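Local atomic coordinates of chorismate mutase protein (Bartonella henselae, PDB entry 3RMI), a protein that probably catalyses the rearrangement of chorismate to prephenate, as an all-helical dimeric chorismate mutase of type II. Residues I21-F24 against D25-I29; E34-R37 against C38-A41. All coordinates share one frame; numbering follows the deposited sequence.

Interaction 1: residues I21-F24 against D25-I29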
loop_
_atom_site.group_PDB
_atom_site.type_symbol
_atom_site.label_atom_id
_atom_site.label_comp_id
_atom_site.label_asym_id
_atom_site.label_seq_id
_atom_site.Cartn_x
_atom_site.Cartn_y
_atom_site.Cartn_z
ATOM N N ILE A 21 9.157 1.154 10.964
ATOM C CA ILE A 21 8.045 0.525 10.273
ATOM C C ILE A 21 6.775 1.252 10.608
ATOM O O ILE A 21 6.009 1.631 9.732
ATOM C CB ILE A 21 7.961 -0.953 10.653
ATOM C CG1 ILE A 21 9.138 -1.694 10.002
ATOM C CG2 ILE A 21 6.613 -1.557 10.217
ATOM C CD1 ILE A 21 9.521 -2.942 10.768
ATOM N N ASP A 22 6.553 1.457 11.894
ATOM C CA ASP A 22 5.314 2.086 12.363
ATOM C C ASP A 22 5.145 3.503 11.792
ATOM O O ASP A 22 4.047 3.911 11.420
ATOM C CB ASP A 22 5.297 2.090 13.878
ATOM C CG ASP A 22 4.989 0.692 14.475
ATOM O OD1 ASP A 22 4.662 -0.244 13.686
ATOM O OD2 ASP A 22 5.029 0.548 15.732
ATOM N N ASN A 23 6.263 4.211 11.649
ATOM C CA ASN A 23 6.277 5.510 11.017
ATOM C C ASN A 23 6.004 5.452 9.525
ATOM O O ASN A 23 5.347 6.342 8.944
ATOM C CB ASN A 23 7.659 6.086 11.181
ATOM C CG ASN A 23 7.634 7.511 11.583
ATOM O OD1 ASN A 23 7.441 7.833 12.790
ATOM N ND2 ASN A 23 7.867 8.399 10.610
ATOM N N PHE A 24 6.584 4.444 8.871
ATOM C CA PHE A 24 6.319 4.281 7.443
ATOM C C PHE A 24 4.835 4.025 7.216
ATOM O O PHE A 24 4.248 4.583 6.306
ATOM C CB PHE A 24 7.147 3.166 6.852
ATOM C CG PHE A 24 8.629 3.452 6.838
ATOM C CD1 PHE A 24 9.105 4.679 6.454
ATOM C CD2 PHE A 24 9.538 2.474 7.207
ATOM C CE1 PHE A 24 10.457 4.928 6.441
ATOM C CE2 PHE A 24 10.881 2.703 7.183
ATOM C CZ PHE A 24 11.351 3.922 6.815
ATOM N N ASP A 25 4.237 3.203 8.061
ATOM C CA ASP A 25 2.828 2.877 7.915
ATOM C C ASP A 25 1.913 4.098 8.067
ATOM O O ASP A 25 0.927 4.192 7.348
ATOM C CB ASP A 25 2.433 1.765 8.884
ATOM C CG ASP A 25 2.997 0.372 8.461
ATOM O OD1 ASP A 25 3.424 0.220 7.290
ATOM O OD2 ASP A 25 3.032 -0.576 9.307
ATOM N N ILE A 26 2.224 5.037 8.960
ATOM C CA ILE A 26 1.403 6.254 9.054
ATOM C C ILE A 26 1.526 7.070 7.801
ATOM O O ILE A 26 0.564 7.672 7.352
ATOM C CB ILE A 26 1.792 7.282 10.127
ATOM C CG1 ILE A 26 2.217 6.652 11.403
ATOM C CG2 ILE A 26 0.563 8.187 10.424
ATOM C CD1 ILE A 26 2.219 7.643 12.618
ATOM N N THR A 27 2.752 7.185 7.330
ATOM C CA THR A 27 3.070 7.896 6.094
ATOM C C THR A 27 2.324 7.314 4.924
ATOM O O THR A 27 1.730 8.037 4.133
ATOM C CB THR A 27 4.574 7.815 5.850
ATOM O OG1 THR A 27 5.248 8.210 7.073
ATOM C CG2 THR A 27 4.978 8.736 4.768
ATOM N N LEU A 28 2.327 5.989 4.827
ATOM C CA LEU A 28 1.626 5.321 3.744
ATOM C C LEU A 28 0.141 5.622 3.781
ATOM O O LEU A 28 -0.475 5.829 2.736
ATOM C CB LEU A 28 1.867 3.808 3.789
ATOM C CG LEU A 28 3.277 3.313 3.419
ATOM C CD1 LEU A 28 3.393 1.843 3.790
ATOM C CD2 LEU A 28 3.577 3.502 1.932
ATOM N N ILE A 29 -0.442 5.659 4.975
ATOM C CA ILE A 29 -1.867 5.977 5.101
ATOM C C ILE A 29 -2.152 7.433 4.709
ATOM O O ILE A 29 -3.174 7.728 4.092
ATOM C CB ILE A 29 -2.379 5.740 6.541
ATOM C CG1 ILE A 29 -2.472 4.228 6.816
ATOM C CG2 ILE A 29 -3.776 6.389 6.780
ATOM C CD1 ILE A 29 -3.405 3.459 5.848
HETATM O O HOH W 1 2.788 -0.839 11.866
#

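Interaction 2: residues E34-R37 against C38-A41. With MLT (D-malate), chain D.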
loop_
_atom_site.group_PDB
_atom_site.type_symbol
_atom_site.label_atom_id
_atom_site.label_comp_id
_atom_site.label_asym_id
_atom_site.label_seq_id
_atom_site.Cartn_x
_atom_site.Cartn_y
_atom_site.Cartn_z
ATOM N N GLU A 34 -4.606 10.904 0.365
ATOM C CA GLU A 34 -4.654 11.852 -0.750
ATOM C C GLU A 34 -4.966 11.162 -2.077
ATOM O O GLU A 34 -5.714 11.705 -2.883
ATOM C CB GLU A 34 -3.372 12.672 -0.863
ATOM C CG GLU A 34 -3.233 13.736 0.224
ATOM C CD GLU A 34 -4.405 14.725 0.262
ATOM O OE1 GLU A 34 -4.773 15.324 -0.790
ATOM O OE2 GLU A 34 -4.957 14.898 1.365
ATOM N N ARG A 35 -4.416 9.972 -2.287
ATOM C CA ARG A 35 -4.649 9.228 -3.537
ATOM C C ARG A 35 -6.126 8.949 -3.703
ATOM O O ARG A 35 -6.663 9.068 -4.817
ATOM C CB ARG A 35 -3.932 7.895 -3.510
ATOM C CG ARG A 35 -3.773 7.242 -4.904
ATOM C CD ARG A 35 -3.355 5.816 -4.746
ATOM N NE ARG A 35 -2.970 5.159 -5.988
ATOM C CZ ARG A 35 -3.829 4.697 -6.903
ATOM N NH1 ARG A 35 -5.139 4.872 -6.777
ATOM N NH2 ARG A 35 -3.375 4.080 -7.964
ATOM N N PHE A 36 -6.783 8.577 -2.591
ATOM C CA PHE A 36 -8.211 8.282 -2.626
ATOM C C PHE A 36 -9.074 9.550 -2.782
ATOM O O PHE A 36 -10.158 9.493 -3.347
ATOM C CB PHE A 36 -8.625 7.411 -1.432
ATOM C CG PHE A 36 -8.453 5.948 -1.699
ATOM C CD1 PHE A 36 -9.412 5.254 -2.434
ATOM C CD2 PHE A 36 -7.293 5.290 -1.335
ATOM C CE1 PHE A 36 -9.244 3.910 -2.729
ATOM C CE2 PHE A 36 -7.104 3.938 -1.649
ATOM C CZ PHE A 36 -8.086 3.259 -2.337
ATOM N N ARG A 37 -8.587 10.695 -2.311
ATOM C CA ARG A 37 -9.233 11.947 -2.617
ATOM C C ARG A 37 -9.225 12.146 -4.128
ATOM O O ARG A 37 -10.249 12.490 -4.689
ATOM C CB ARG A 37 -8.581 13.121 -1.880
ATOM C CG ARG A 37 -9.258 13.367 -0.533
ATOM C CD ARG A 37 -8.345 13.979 0.565
ATOM N NE ARG A 37 -8.063 15.406 0.343
ATOM C CZ ARG A 37 -8.780 16.436 0.794
ATOM N NH1 ARG A 37 -9.875 16.248 1.511
ATOM N NH2 ARG A 37 -8.394 17.679 0.517
ATOM N N CYS A 38 -8.107 11.859 -4.791
ATOM C CA CYS A 38 -8.034 12.008 -6.255
ATOM C C CYS A 38 -8.893 11.025 -6.975
ATOM O O CYS A 38 -9.648 11.414 -7.840
ATOM C CB CYS A 38 -6.619 11.839 -6.783
ATOM S SG CYS A 38 -5.630 13.223 -6.437
ATOM N N THR A 39 -8.786 9.749 -6.635
ATOM C CA THR A 39 -9.571 8.750 -7.358
ATOM C C THR A 39 -11.047 8.929 -7.112
ATOM O O THR A 39 -11.853 8.475 -7.908
ATOM C CB THR A 39 -9.194 7.314 -7.015
ATOM O OG1 THR A 39 -9.317 7.103 -5.596
ATOM C CG2 THR A 39 -7.795 7.001 -7.499
ATOM N N GLN A 40 -11.429 9.558 -6.020
ATOM C CA GLN A 40 -12.849 9.826 -5.778
ATOM C C GLN A 40 -13.320 10.992 -6.623
ATOM O O GLN A 40 -14.482 11.025 -7.037
ATOM C CB GLN A 40 -13.134 10.083 -4.278
ATOM C CG GLN A 40 -13.215 8.768 -3.457
ATOM C CD GLN A 40 -13.020 8.929 -1.908
ATOM O OE1 GLN A 40 -13.198 10.018 -1.339
ATOM N NE2 GLN A 40 -12.674 7.828 -1.242
ATOM N N ALA A 41 -12.428 11.952 -6.873
ATOM C CA ALA A 41 -12.741 13.024 -7.793
ATOM C C ALA A 41 -12.860 12.442 -9.218
ATOM O O ALA A 41 -13.753 12.822 -9.961
ATOM C CB ALA A 41 -11.715 14.154 -7.707
HETATM C C1 MLT D . -8.686 5.439 -12.349
HETATM O O1 MLT D . -9.455 5.633 -13.341
HETATM O O2 MLT D . -9.051 4.533 -11.614
HETATM C C2 MLT D . -7.446 6.253 -12.052
HETATM O O3 MLT D . -7.040 6.673 -13.318
HETATM C C3 MLT D . -6.172 5.699 -11.407
HETATM C C4 MLT D . -6.210 4.358 -10.647
HETATM O O4 MLT D . -6.599 3.268 -11.210
HETATM O O5 MLT D . -5.791 4.287 -9.457
HETATM O O HOH W 2 -6.706 5.883 -4.811
#

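Interaction 1: residues I21-F24 against D25-I29
Thr27 turns its hydroxyl back onto the preceding turn of helix 4-48, the long first helix of the all-helical chorismate mutase fold. Its OG1 donates to Asn23 O at 2.6 Å. OG1 lies beside its own backbone N (chi1 -50°), which brings the hydroxyl within reach of the carbonyl oxygen four residues back, tilted 27° from its plane. Thr27 N donates to the same oxygen at 3.2 Å, so Asn23 O is gripped by two donors from opposite faces of its plane. On another side of the helix Ile21 and Asp25 run side by side and point the same way. The CG2 methyl of Ile21 lies 3.8 Å from OD2 of Asp25. Asp25 OD1 forms a salt bridge with Arg35 of the second subunit, and Asp22 OD1 pairs with Arg58 of that subunit. These arginines probably offset the charge of two neighbouring aspartates. Asp22 and Asp25 are both buried at the dimer interface. Ile21 packs there on Ile42 of the other subunit and also touches a bound D-malate. The backbone bond of this turn, Asp25 N to Ile21 O, is 2.9 Å. One water lies between the two carboxylates, 2.7 Å from Asp22 OD1 and 2.6 Å from Asp25 OD2, able to donate to either.

Interaction 2: residues E34-R37 against C38-A41
A single water ties Arg35 to Thr39 and also sits over the centre of the Phe36 ring, 3.4 Å above its plane. Arg35 NH1 donates to this water at 2.7 Å, in the guanidinium plane. Thr39 OG1 hydrogen-bonds to it at 3.0 Å. The Arg35 chain is extended from CG to NE, with CG anti to the backbone N (chi1 -163°), and carries the guanidinium out to the ligand. Arg35 NH1 and NH2 both donate to O5 of D-malate, each at 2.8 Å, so one carboxylate oxygen is held in a fork at the guanidinium edge. NE forms a salt bridge with Asp25 of the second subunit, which probably helps fix the rotation of the group. Thr39 crosses the arginine obliquely, its CG2 3.5 Å from Arg35 NH1. The Thr39 hydroxyl stands between backbone N and carbonyl carbon (chi1 56°), turned toward the Phe36 side. Elsewhere on the helix, Arg37 NE makes a salt bridge with Glu34 OE2 at 3.3 Å. Arg58, Gln62, Lys46 and, from the second subunit, Arg18 also bind the malate. This cationic pocket, shared between two subunits, is typical of the active site of AroQ-type chorismate mutases.

Overall arrangement
Both interactions lie on helix 4-48 and follow one another along the chain, interaction 1 first. The centres of interactions 1 and 2 are about 19 Å apart, and the nearest atoms of interactions 1 and 2 are about 5 Å apart without touching. Both touch the second subunit, and they meet across the dimer interface: Ile21 of one chain packs on Arg35, Cys38 and Thr39 of the other. Residues 34-41 also lean on helix 77-106 of their own chain, through Ile87, Val91 and Gln94. Each malate site therefore probably draws on both parts of the long helix: Arg35 from one subunit, Ile21 and the Asp25 that holds Arg35 from its partner. This is consistent with active sites that need the intact dimer.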